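Local coordinates for protein 3-Hydroxyacyl-CoA dehydrogenase (PDB 4PZC) that probably oxidises (S)-3-hydroxyacyl-CoA substrates, including 3-hydroxybutyryl-CoA, to 3-ketoacyl-CoA with NAD+ as the electron acceptor, at residues Asp105-Asn111 against Thr130-Arg135; Ile123-Ala128 against Ile154-Gln158; Glu212-Glu216 against Gly227-Leu231. One frame throughout, in Å; residues are numbered along the deposited sequence.

Contact 1: residues Asp105-Asn111 against Thr130-Arg135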
ATOM      1  N   ASP A 105      -3.895  31.305 -21.695  1.00 54.84           N
ATOM      2  CA  ASP A 105      -5.253  31.533 -22.200  1.00 54.83           C
ATOM      3  C   ASP A 105      -5.268  32.737 -23.146  1.00 59.54           C
ATOM      4  O   ASP A 105      -5.940  32.720 -24.176  1.00 59.87           O
ATOM      5  CB  ASP A 105      -6.205  31.754 -21.023  1.00 51.89           C
ATOM      6  CG  ASP A 105      -7.667  31.781 -21.428  1.00 50.01           C
ATOM      7  OD1 ASP A 105      -8.056  31.022 -22.331  1.00 51.64           O
ATOM      8  OD2 ASP A 105      -8.450  32.531 -20.799  1.00 43.51           O
ATOM      9  N   GLY A 106      -4.503  33.771 -22.782  1.00 69.27           N
ATOM     10  CA  GLY A 106      -4.219  34.938 -23.646  1.00 68.33           C
ATOM     11  C   GLY A 106      -3.703  34.636 -25.051  1.00 64.61           C
ATOM     12  O   GLY A 106      -4.165  35.223 -26.013  1.00 62.02           O
ATOM     13  N   ILE A 107      -2.763  33.709 -25.183  1.00 63.12           N
ATOM     14  CA  ILE A 107      -2.181  33.402 -26.489  1.00 62.06           C
ATOM     15  C   ILE A 107      -3.097  32.496 -27.337  1.00 64.04           C
ATOM     16  O   ILE A 107      -3.579  32.911 -28.380  1.00 66.98           O
ATOM     17  CB  ILE A 107      -0.753  32.801 -26.352  1.00 61.03           C
ATOM     18  CG1 ILE A 107       0.276  33.878 -25.977  1.00 59.77           C
ATOM     19  CG2 ILE A 107      -0.297  32.175 -27.657  1.00 59.76           C
ATOM     20  CD1 ILE A 107       0.018  34.587 -24.668  1.00 60.09           C
ATOM     21  N   VAL A 108      -3.336  31.268 -26.887  1.00 65.95           N
ATOM     22  CA  VAL A 108      -3.964  30.234 -27.730  1.00 64.58           C
ATOM     23  C   VAL A 108      -5.425  30.482 -28.111  1.00 64.11           C
ATOM     24  O   VAL A 108      -6.139  31.252 -27.447  1.00 60.74           O
ATOM     25  CB  VAL A 108      -3.865  28.832 -27.071  1.00 70.22           C
ATOM     26  CG1 VAL A 108      -2.407  28.467 -26.800  1.00 71.34           C
ATOM     27  CG2 VAL A 108      -4.716  28.742 -25.801  1.00 67.75           C
ATOM     28  N   GLY A 109      -5.851  29.793 -29.179  1.00 64.37           N
ATOM     29  CA  GLY A 109      -7.222  29.876 -29.709  1.00 63.46           C
ATOM     30  C   GLY A 109      -8.288  29.227 -28.824  1.00 66.92           C
ATOM     31  O   GLY A 109      -7.996  28.322 -28.017  1.00 56.38           O
ATOM     32  N   GLU A 110      -9.529  29.696 -28.993  1.00 68.95           N
ATOM     33  CA  GLU A 110     -10.690  29.250 -28.200  1.00 74.42           C
ATOM     34  C   GLU A 110     -10.887  27.729 -28.106  1.00 78.62           C
ATOM     35  O   GLU A 110     -11.388  27.230 -27.088  1.00 72.62           O
ATOM     36  CB  GLU A 110     -11.990  29.881 -28.730  1.00 78.59           C
ATOM     37  CG  GLU A 110     -12.482  31.082 -27.924  1.00 86.44           C
ATOM     38  CD  GLU A 110     -14.001  31.267 -27.976  1.00 86.12           C
ATOM     39  OE1 GLU A 110     -14.582  31.264 -29.087  1.00 92.06           O
ATOM     40  OE2 GLU A 110     -14.618  31.427 -26.899  1.00 78.14           O
ATOM     41  N   ASN A 111     -10.520  27.004 -29.165  1.00 80.41           N
ATOM     42  CA  ASN A 111     -10.641  25.548 -29.174  1.00 84.71           C
ATOM     43  C   ASN A 111      -9.340  24.805 -28.880  1.00 79.92           C
ATOM     44  O   ASN A 111      -9.255  23.598 -29.111  1.00 82.89           O
ATOM     45  CB  ASN A 111     -11.263  25.052 -30.493  1.00 90.99           C
ATOM     46  CG  ASN A 111     -12.765  24.822 -30.372  1.00 93.87           C
ATOM     47  OD1 ASN A 111     -13.554  25.767 -30.455  1.00 94.46           O
ATOM     48  ND2 ASN A 111     -13.166  23.564 -30.153  1.00 89.98           N
ATOM     49  N   THR A 130      -9.589  30.533 -16.553  1.00 51.74           N
ATOM     50  CA  THR A 130      -9.477  30.636 -17.998  1.00 53.45           C
ATOM     51  C   THR A 130     -10.782  31.151 -18.597  1.00 62.02           C
ATOM     52  O   THR A 130     -11.807  31.203 -17.925  1.00 62.76           O
ATOM     53  CB  THR A 130      -9.125  29.304 -18.670  1.00 52.94           C
ATOM     54  OG1 THR A 130     -10.264  28.437 -18.669  1.00 52.63           O
ATOM     55  CG2 THR A 130      -7.947  28.646 -17.993  1.00 51.11           C
ATOM     56  N   SER A 131     -10.728  31.532 -19.869  1.00 68.31           N
ATOM     57  CA  SER A 131     -11.895  32.052 -20.588  1.00 69.22           C
ATOM     58  C   SER A 131     -12.791  30.946 -21.139  1.00 68.81           C
ATOM     59  O   SER A 131     -13.966  31.191 -21.391  1.00 72.55           O
ATOM     60  CB  SER A 131     -11.455  32.927 -21.754  1.00 67.10           C
ATOM     61  OG  SER A 131     -10.966  32.120 -22.808  1.00 64.87           O
ATOM     62  N   ARG A 132     -12.229  29.760 -21.384  1.00 67.20           N
ATOM     63  CA  ARG A 132     -13.035  28.566 -21.696  1.00 68.24           C
ATOM     64  C   ARG A 132     -12.638  27.438 -20.727  1.00 66.66           C
ATOM     65  O   ARG A 132     -11.698  26.671 -20.961  1.00 61.51           O
ATOM     66  CB  ARG A 132     -12.886  28.117 -23.168  1.00 73.37           C
ATOM     67  CG  ARG A 132     -13.416  29.090 -24.234  1.00 76.74           C
ATOM     68  CD  ARG A 132     -14.908  28.957 -24.548  1.00 79.44           C
ATOM     69  NE  ARG A 132     -15.323  27.591 -24.906  1.00 88.87           N
ATOM     70  CZ  ARG A 132     -15.155  27.002 -26.097  1.00 97.29           C
ATOM     71  NH1 ARG A 132     -14.558  27.631 -27.108  1.00106.32           N
ATOM     72  NH2 ARG A 132     -15.582  25.756 -26.282  1.00 92.36           N
ATOM     73  N   ALA A 133     -13.363  27.364 -19.613  1.00 68.47           N
ATOM     74  CA  ALA A 133     -13.186  26.294 -18.636  1.00 62.17           C
ATOM     75  C   ALA A 133     -13.359  24.902 -19.253  1.00 59.44           C
ATOM     76  O   ALA A 133     -12.554  24.021 -18.987  1.00 62.53           O
ATOM     77  CB  ALA A 133     -14.162  26.486 -17.496  1.00 63.30           C
ATOM     78  N   ASP A 134     -14.379  24.708 -20.091  1.00 56.49           N
ATOM     79  CA  ASP A 134     -14.646  23.393 -20.672  1.00 59.43           C
ATOM     80  C   ASP A 134     -13.462  22.830 -21.453  1.00 58.55           C
ATOM     81  O   ASP A 134     -13.354  21.616 -21.677  1.00 54.45           O
ATOM     82  CB  ASP A 134     -15.885  23.424 -21.563  1.00 64.21           C
ATOM     83  CG  ASP A 134     -15.600  23.985 -22.949  1.00 69.89           C
ATOM     84  OD1 ASP A 134     -15.473  25.228 -23.032  1.00 64.03           O
ATOM     85  OD2 ASP A 134     -15.528  23.189 -23.938  1.00 66.38           O
ATOM     86  N   ARG A 135     -12.576  23.717 -21.869  1.00 62.86           N
ATOM     87  CA  ARG A 135     -11.340  23.308 -22.527  1.00 71.66           C
ATOM     88  C   ARG A 135     -10.184  23.157 -21.523  1.00 67.85           C
ATOM     89  O   ARG A 135      -9.044  22.976 -21.924  1.00 64.98           O
ATOM     90  CB  ARG A 135     -10.981  24.315 -23.630  1.00 75.02           C
ATOM     91  CG  ARG A 135     -11.959  24.330 -24.792  1.00 76.58           C
ATOM     92  CD  ARG A 135     -11.610  23.227 -25.776  1.00 88.88           C
ATOM     93  NE  ARG A 135     -12.780  22.439 -26.161  1.00 97.02           N
ATOM     94  CZ  ARG A 135     -12.733  21.215 -26.684  1.00 94.14           C
ATOM     95  NH1 ARG A 135     -11.568  20.606 -26.913  1.00 88.26           N
ATOM     96  NH2 ARG A 135     -13.869  20.594 -26.978  1.00 95.18           N
TER
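Arg-132 crosses Glu-110 at about a right angle, starting from a CB that points toward residues 105-111. Its CG and CD both touch the carboxylate, with Arg-132 CD 3.4 Å from Glu-110 OE2. Bends at chi2 (-86°) and chi3 (-53°) then swing the head back toward its own loop, where Arg-132 NE donates to the syn lone pair of Asp-134 OD1 at 3.0 Å. The tip returns to Glu-110. Arg-132 NH1 lies 3.2 Å from Glu-110 O, without the angle of a hydrogen bond. Arg-132 NH1 also makes a long salt bridge of 3.8 Å to Glu-110 OE2, the carboxylate and guanidinium planes standing 75° apart, while Asn-111 OD1 sits at the guanidinium edge. Arg-132 NH2 adds weak bonds to Asp-134, whose OD2 also has a long salt bridge to Arg-135 NE. This four-residue charge network spans two surface loops of the NAD-binding Rossmann domain, one following helix 94-107 and the other leading into strand 136-141. Nearer the helix end, Asp-105 takes two bonds from Ser-131. The backbone N of Ser-131 lies 2.7 Å from Asp-105 OD2, approaching from above the carboxylate plane, and Ser-131 OG lies 3.1 Å from Asp-105 OD1, on its syn lone pair.

Contact 2: residues Ile123-Ala128 against Ile154-Gln158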
ATOM      1  N   ILE A 123      -8.437  21.695  -9.652  1.00 47.21           N
ATOM      2  CA  ILE A 123      -8.651  21.827 -11.085  1.00 45.25           C
ATOM      3  C   ILE A 123      -9.819  22.744 -11.365  1.00 41.58           C
ATOM      4  O   ILE A 123      -9.728  23.597 -12.240  1.00 41.17           O
ATOM      5  CB  ILE A 123      -8.906  20.433 -11.740  1.00 48.06           C
ATOM      6  CG1 ILE A 123      -7.664  19.504 -11.547  1.00 48.50           C
ATOM      7  CG2 ILE A 123      -9.326  20.554 -13.211  1.00 42.09           C
ATOM      8  CD1 ILE A 123      -6.302  20.135 -11.825  1.00 45.83           C
ATOM      9  N   THR A 124     -10.909  22.571 -10.628  1.00 38.91           N
ATOM     10  CA  THR A 124     -12.084  23.411 -10.804  1.00 38.69           C
ATOM     11  C   THR A 124     -11.845  24.852 -10.473  1.00 40.67           C
ATOM     12  O   THR A 124     -12.343  25.735 -11.157  1.00 42.26           O
ATOM     13  CB  THR A 124     -13.240  22.895  -9.960  1.00 39.84           C
ATOM     14  OG1 THR A 124     -13.681  21.678 -10.547  1.00 42.85           O
ATOM     15  CG2 THR A 124     -14.413  23.877  -9.908  1.00 40.00           C
ATOM     16  N   LYS A 125     -11.067  25.114  -9.437  1.00 50.31           N
ATOM     17  CA  LYS A 125     -10.691  26.500  -9.125  1.00 53.46           C
ATOM     18  C   LYS A 125      -9.805  27.083 -10.235  1.00 50.47           C
ATOM     19  O   LYS A 125      -9.979  28.253 -10.615  1.00 50.39           O
ATOM     20  CB  LYS A 125     -10.006  26.598  -7.762  1.00 56.51           C
ATOM     21  CG  LYS A 125     -10.188  27.948  -7.097  1.00 60.62           C
ATOM     22  CD  LYS A 125      -9.880  27.858  -5.605  1.00 67.29           C
ATOM     23  CE  LYS A 125     -11.062  28.320  -4.750  1.00 69.81           C
ATOM     24  NZ  LYS A 125     -10.899  27.896  -3.333  1.00 72.88           N
ATOM     25  N   LEU A 126      -8.895  26.271 -10.779  1.00 43.47           N
ATOM     26  CA  LEU A 126      -8.055  26.736 -11.879  1.00 44.88           C
ATOM     27  C   LEU A 126      -8.830  26.956 -13.164  1.00 50.33           C
ATOM     28  O   LEU A 126      -8.927  28.086 -13.635  1.00 57.21           O
ATOM     29  CB  LEU A 126      -6.901  25.788 -12.126  1.00 44.10           C
ATOM     30  CG  LEU A 126      -5.890  25.831 -10.993  1.00 43.67           C
ATOM     31  CD1 LEU A 126      -4.839  24.742 -11.157  1.00 41.88           C
ATOM     32  CD2 LEU A 126      -5.275  27.226 -10.914  1.00 44.06           C
ATOM     33  N   ALA A 127      -9.385  25.890 -13.728  1.00 51.77           N
ATOM     34  CA  ALA A 127     -10.306  26.002 -14.861  1.00 54.36           C
ATOM     35  C   ALA A 127     -11.115  27.316 -14.899  1.00 54.62           C
ATOM     36  O   ALA A 127     -11.248  27.935 -15.956  1.00 55.07           O
ATOM     37  CB  ALA A 127     -11.268  24.817 -14.865  1.00 56.46           C
ATOM     38  N   ALA A 128     -11.668  27.738 -13.763  1.00 56.64           N
ATOM     39  CA  ALA A 128     -12.512  28.952 -13.745  1.00 56.75           C
ATOM     40  C   ALA A 128     -11.752  30.266 -13.964  1.00 57.57           C
ATOM     41  O   ALA A 128     -12.395  31.288 -14.203  1.00 59.15           O
ATOM     42  CB  ALA A 128     -13.324  29.034 -12.455  1.00 55.61           C
ATOM     43  N   ILE A 154      -7.886  14.654 -14.430  1.00 44.20           N
ATOM     44  CA  ILE A 154      -8.739  15.190 -13.411  1.00 42.61           C
ATOM     45  C   ILE A 154      -9.673  16.235 -13.994  1.00 43.00           C
ATOM     46  O   ILE A 154      -9.254  17.287 -14.496  1.00 42.17           O
ATOM     47  CB  ILE A 154      -7.956  15.784 -12.265  1.00 42.71           C
ATOM     48  CG1 ILE A 154      -6.873  14.808 -11.803  1.00 45.57           C
ATOM     49  CG2 ILE A 154      -8.920  16.120 -11.142  1.00 43.57           C
ATOM     50  CD1 ILE A 154      -5.441  15.250 -12.067  1.00 47.71           C
ATOM     51  N   ARG A 155     -10.954  15.923 -13.936  1.00 41.35           N
ATOM     52  CA  ARG A 155     -11.922  16.773 -14.541  1.00 42.24           C
ATOM     53  C   ARG A 155     -12.279  17.781 -13.520  1.00 41.56           C
ATOM     54  O   ARG A 155     -12.670  17.443 -12.403  1.00 40.95           O
ATOM     55  CB  ARG A 155     -13.142  15.976 -14.960  1.00 44.65           C
ATOM     56  CG  ARG A 155     -12.847  15.156 -16.185  1.00 47.59           C
ATOM     57  CD  ARG A 155     -14.037  14.367 -16.697  1.00 53.25           C
ATOM     58  NE  ARG A 155     -15.106  15.207 -17.249  1.00 55.91           N
ATOM     59  CZ  ARG A 155     -15.928  14.820 -18.223  1.00 61.89           C
ATOM     60  NH1 ARG A 155     -15.788  13.621 -18.797  1.00 64.29           N
ATOM     61  NH2 ARG A 155     -16.880  15.643 -18.650  1.00 62.85           N
ATOM     62  N   GLY A 156     -12.123  19.035 -13.893  1.00 41.97           N
ATOM     63  CA  GLY A 156     -12.833  20.081 -13.209  1.00 42.78           C
ATOM     64  C   GLY A 156     -14.314  19.801 -13.404  1.00 44.15           C
ATOM     65  O   GLY A 156     -14.736  19.061 -14.296  1.00 43.71           O
ATOM     66  N   LEU A 157     -15.103  20.409 -12.545  1.00 48.59           N
ATOM     67  CA  LEU A 157     -16.544  20.472 -12.698  1.00 48.78           C
ATOM     68  C   LEU A 157     -16.961  20.983 -14.097  1.00 49.74           C
ATOM     69  O   LEU A 157     -18.089  20.756 -14.520  1.00 50.18           O
ATOM     70  CB  LEU A 157     -17.072  21.408 -11.603  1.00 50.14           C
ATOM     71  CG  LEU A 157     -18.530  21.355 -11.194  1.00 55.57           C
ATOM     72  CD1 LEU A 157     -18.898  19.942 -10.771  1.00 60.90           C
ATOM     73  CD2 LEU A 157     -18.808  22.340 -10.066  1.00 59.90           C
ATOM     74  N   GLN A 158     -16.059  21.685 -14.797  1.00 51.13           N
ATOM     75  CA  GLN A 158     -16.361  22.320 -16.092  1.00 47.00           C
ATOM     76  C   GLN A 158     -15.853  21.554 -17.287  1.00 49.10           C
ATOM     77  O   GLN A 158     -16.415  21.664 -18.367  1.00 49.57           O
ATOM     78  CB  GLN A 158     -15.715  23.692 -16.191  1.00 43.97           C
ATOM     79  CG  GLN A 158     -16.026  24.627 -15.055  1.00 42.22           C
ATOM     80  CD  GLN A 158     -14.906  24.657 -14.062  1.00 40.55           C
ATOM     81  OE1 GLN A 158     -14.344  23.607 -13.721  1.00 42.58           O
ATOM     82  NE2 GLN A 158     -14.562  25.854 -13.587  1.00 35.78           N
TER
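Ile-123, Gln-158 and Thr-124 account for most of the surface buried where helix 123-127 meets the end of strand 150-155 in the NAD-binding Rossmann domain. Ile-123 is the apolar part. Its CG1 packs 3.6 Å from Ile-154 CG2, the two side chains crossing at about a right angle, and its CG2 lies against the Ile-154 carbonyl and the N of Gly-156, whose CA also faces Thr-124 OG1. Phe-136 also touches Ile-123, while Ile-154 touches His-140, a residue probably important for catalysis. Thr-124 supplies the first polar link: with OG1 anti to the carbonyl carbon (chi1 -71°), the hydroxyl faces the turn beyond the strand and accepts the N-H of Leu-157, with Leu-157 N to Thr-124 OG1 at 2.8 Å and a nearly straight angle of 169°. Gln-158 supplies the second. Its chain bends at chi2 and lays the amide beside the helix, so that Gln-158 NE2 donates to Thr-124 O at 3.3 Å, in the carbonyl plane and on a lone pair. That carbonyl also takes a weak helical bond from Ala-128 N, which the amide supplements. The same amide turns OE1 toward a methyl, Gln-158 OE1 being 3.5 Å from Ala-127 CB. Thr-124 thus accepts across the contact twice, through hydroxyl and carbonyl. Because both bonds join uncharged groups, the link between helix and strand end should depend little on pH.

Contact 3: residues Glu212-Glu216 against Gly227-Leu231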
ATOM      1  N   GLU A 212      11.796   0.358  11.432  1.00 51.05           N
ATOM      2  CA  GLU A 212      12.285  -0.712  10.546  1.00 50.60           C
ATOM      3  C   GLU A 212      11.274  -1.832  10.535  1.00 47.88           C
ATOM      4  O   GLU A 212      10.874  -2.311   9.492  1.00 42.67           O
ATOM      5  CB  GLU A 212      13.631  -1.278  11.006  1.00 52.06           C
ATOM      6  CG  GLU A 212      14.786  -0.279  11.030  1.00 55.03           C
ATOM      7  CD  GLU A 212      14.783   0.647  12.238  1.00 57.41           C
ATOM      8  OE1 GLU A 212      14.060   0.365  13.239  1.00 64.38           O
ATOM      9  OE2 GLU A 212      15.502   1.674  12.176  1.00 57.89           O
ATOM     10  N   GLU A 213      10.840  -2.223  11.722  1.00 52.07           N
ATOM     11  CA  GLU A 213       9.853  -3.289  11.864  1.00 54.09           C
ATOM     12  C   GLU A 213       8.518  -2.904  11.217  1.00 53.35           C
ATOM     13  O   GLU A 213       7.854  -3.737  10.613  1.00 54.24           O
ATOM     14  CB  GLU A 213       9.636  -3.624  13.342  1.00 58.41           C
ATOM     15  CG  GLU A 213      10.730  -4.460  14.019  1.00 58.87           C
ATOM     16  CD  GLU A 213      10.321  -4.908  15.419  1.00 59.92           C
ATOM     17  OE1 GLU A 213       9.773  -4.067  16.185  1.00 63.54           O
ATOM     18  OE2 GLU A 213      10.508  -6.104  15.747  1.00 56.00           O
ATOM     19  N   ILE A 214       8.118  -1.646  11.360  1.00 50.25           N
ATOM     20  CA  ILE A 214       6.897  -1.183  10.737  1.00 46.32           C
ATOM     21  C   ILE A 214       6.989  -1.367   9.208  1.00 51.29           C
ATOM     22  O   ILE A 214       6.025  -1.836   8.549  1.00 47.17           O
ATOM     23  CB  ILE A 214       6.629   0.288  11.100  1.00 42.39           C
ATOM     24  CG1 ILE A 214       6.183   0.430  12.557  1.00 42.64           C
ATOM     25  CG2 ILE A 214       5.553   0.877  10.213  1.00 41.34           C
ATOM     26  CD1 ILE A 214       6.111   1.875  13.058  1.00 41.72           C
ATOM     27  N   ASP A 215       8.146  -0.992   8.649  1.00 52.15           N
ATOM     28  CA  ASP A 215       8.381  -1.117   7.204  1.00 51.67           C
ATOM     29  C   ASP A 215       8.429  -2.597   6.798  1.00 50.07           C
ATOM     30  O   ASP A 215       7.855  -2.999   5.781  1.00 45.14           O
ATOM     31  CB  ASP A 215       9.664  -0.384   6.788  1.00 54.51           C
ATOM     32  CG  ASP A 215       9.480   1.162   6.648  1.00 57.93           C
ATOM     33  OD1 ASP A 215       8.371   1.721   6.848  1.00 54.27           O
ATOM     34  OD2 ASP A 215      10.479   1.833   6.298  1.00 59.66           O
ATOM     35  N   GLU A 216       9.075  -3.409   7.628  1.00 48.94           N
ATOM     36  CA  GLU A 216       9.168  -4.834   7.364  1.00 53.98           C
ATOM     37  C   GLU A 216       7.764  -5.401   7.242  1.00 49.39           C
ATOM     38  O   GLU A 216       7.416  -6.044   6.238  1.00 49.07           O
ATOM     39  CB  GLU A 216       9.932  -5.591   8.482  1.00 61.75           C
ATOM     40  CG  GLU A 216      11.473  -5.501   8.516  1.00 71.68           C
ATOM     41  CD  GLU A 216      12.131  -6.248   9.718  1.00 85.55           C
ATOM     42  OE1 GLU A 216      11.969  -7.495   9.879  1.00 78.00           O
ATOM     43  OE2 GLU A 216      12.849  -5.585  10.511  1.00 88.98           O
ATOM     44  N   GLY A 227       8.464   0.123   2.217  1.00 54.18           N
ATOM     45  CA  GLY A 227       7.655   0.471   3.362  1.00 48.88           C
ATOM     46  C   GLY A 227       7.417   1.966   3.419  1.00 48.98           C
ATOM     47  O   GLY A 227       8.270   2.745   2.983  1.00 44.27           O
ATOM     48  N   PRO A 228       6.275   2.371   4.015  1.00 50.35           N
ATOM     49  CA  PRO A 228       5.772   3.746   4.024  1.00 48.83           C
ATOM     50  C   PRO A 228       6.684   4.728   4.728  1.00 48.43           C
ATOM     51  O   PRO A 228       6.755   5.872   4.305  1.00 52.23           O
ATOM     52  CB  PRO A 228       4.437   3.633   4.783  1.00 49.15           C
ATOM     53  CG  PRO A 228       4.618   2.468   5.693  1.00 48.62           C
ATOM     54  CD  PRO A 228       5.494   1.506   4.924  1.00 51.25           C
ATOM     55  N   LEU A 229       7.381   4.321   5.783  1.00 46.87           N
ATOM     56  CA  LEU A 229       8.262   5.281   6.458  1.00 47.79           C
ATOM     57  C   LEU A 229       9.451   5.642   5.556  1.00 45.30           C
ATOM     58  O   LEU A 229       9.718   6.831   5.284  1.00 37.05           O
ATOM     59  CB  LEU A 229       8.728   4.752   7.814  1.00 48.61           C
ATOM     60  CG  LEU A 229       7.601   4.447   8.811  1.00 47.64           C
ATOM     61  CD1 LEU A 229       8.181   3.926  10.112  1.00 48.07           C
ATOM     62  CD2 LEU A 229       6.708   5.654   9.089  1.00 48.91           C
ATOM     63  N   ALA A 230      10.120   4.607   5.064  1.00 45.57           N
ATOM     64  CA  ALA A 230      11.131   4.762   4.011  1.00 51.58           C
ATOM     65  C   ALA A 230      10.562   5.568   2.838  1.00 50.63           C
ATOM     66  O   ALA A 230      11.203   6.490   2.307  1.00 47.76           O
ATOM     67  CB  ALA A 230      11.580   3.387   3.505  1.00 53.95           C
ATOM     68  N   LEU A 231       9.353   5.193   2.429  1.00 50.87           N
ATOM     69  CA  LEU A 231       8.688   5.864   1.331  1.00 52.56           C
ATOM     70  C   LEU A 231       8.539   7.343   1.619  1.00 50.71           C
ATOM     71  O   LEU A 231       8.755   8.180   0.724  1.00 47.80           O
ATOM     72  CB  LEU A 231       7.307   5.269   1.083  1.00 56.91           C
ATOM     73  CG  LEU A 231       6.645   5.734  -0.212  1.00 58.72           C
ATOM     74  CD1 LEU A 231       7.591   5.558  -1.396  1.00 61.79           C
ATOM     75  CD2 LEU A 231       5.347   4.967  -0.441  1.00 58.96           C
TER
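Asp-215 carries the polar part of this contact, gripping two consecutive backbone N-H groups in the first turn of helix 228-235. Leu-229 N lies 3.0 Å from Asp-215 OD1, and Ala-230 N lies 3.1 Å from Asp-215 OD2. Both donors come in on the syn sides of their oxygens, tilted less than 20° from the carboxylate plane, so one flat group takes a separate bond on each oxygen and its rotation is fixed. The first torsion explains the reach: CG is anti to the carbonyl carbon (chi1 -79°), carrying the carboxylate from helix 211-222 across to the start of the next helix. Gly-227 holds the N-cap position, and the N-H groups of Leu-229 and Ala-230 in the first turn have no preceding helical carbonyl to bond; the carboxylate takes that place, while Pro-228 has no N-H to satisfy. A negative group at a helix N-terminus would probably be favoured by the helix dipole. Asp-215 OD2 has a further partner, hydrogen-bonding to Tyr-280 OH.

Carbon atoms of Pro-228 and Leu-229 also lie against this carboxylate, Pro-228 CD being 3.5 Å from Asp-215 OD1. The backbones also come close, with Asp-215 CA and Gly-227 CA 4.2 Å apart. Apolar packing is lighter: Leu-229 CD1 meets Ile-214 CG2 at 4.0 Å, the two side chains crossing at a slant.

In the all-helical C-terminal domain, the contact joins the N-terminal part of helix 228-235 to helix 211-222, and helix 189-205 backs it: Leu-204 meets Ile-214, Ile-197 meets Pro-228, and Ala-200 and Phe-201 meet Leu-229. Helix 211-222 also faces the dimer partner, where Glu-213 OE2 hydrogen-bonds to Thr-180 N of the second subunit.

Contacts 1 and 2 belong to the NAD-binding domain, their centres about 13 Å apart and their segments alternating along the chain; the loop holding 130-135 follows helix 123-127 of contact 2, and Ala-133 packs on Gln-158. Contact 1, at the surface, combines a long, charged link with serine-to-aspartate bonds, whereas contact 2, partly buried, uses uncharged hydrogen bonds and an isoleucine pair. Contact 3 is buried in the C-terminal domain, its centre about 45 Å from that of contact 1 and about 36 Å from that of contact 2. Contacts 1 and 3 each use an aspartate that takes two bonds, from one N-H and a hydroxyl in contact 1, from two successive N-H groups in contact 3.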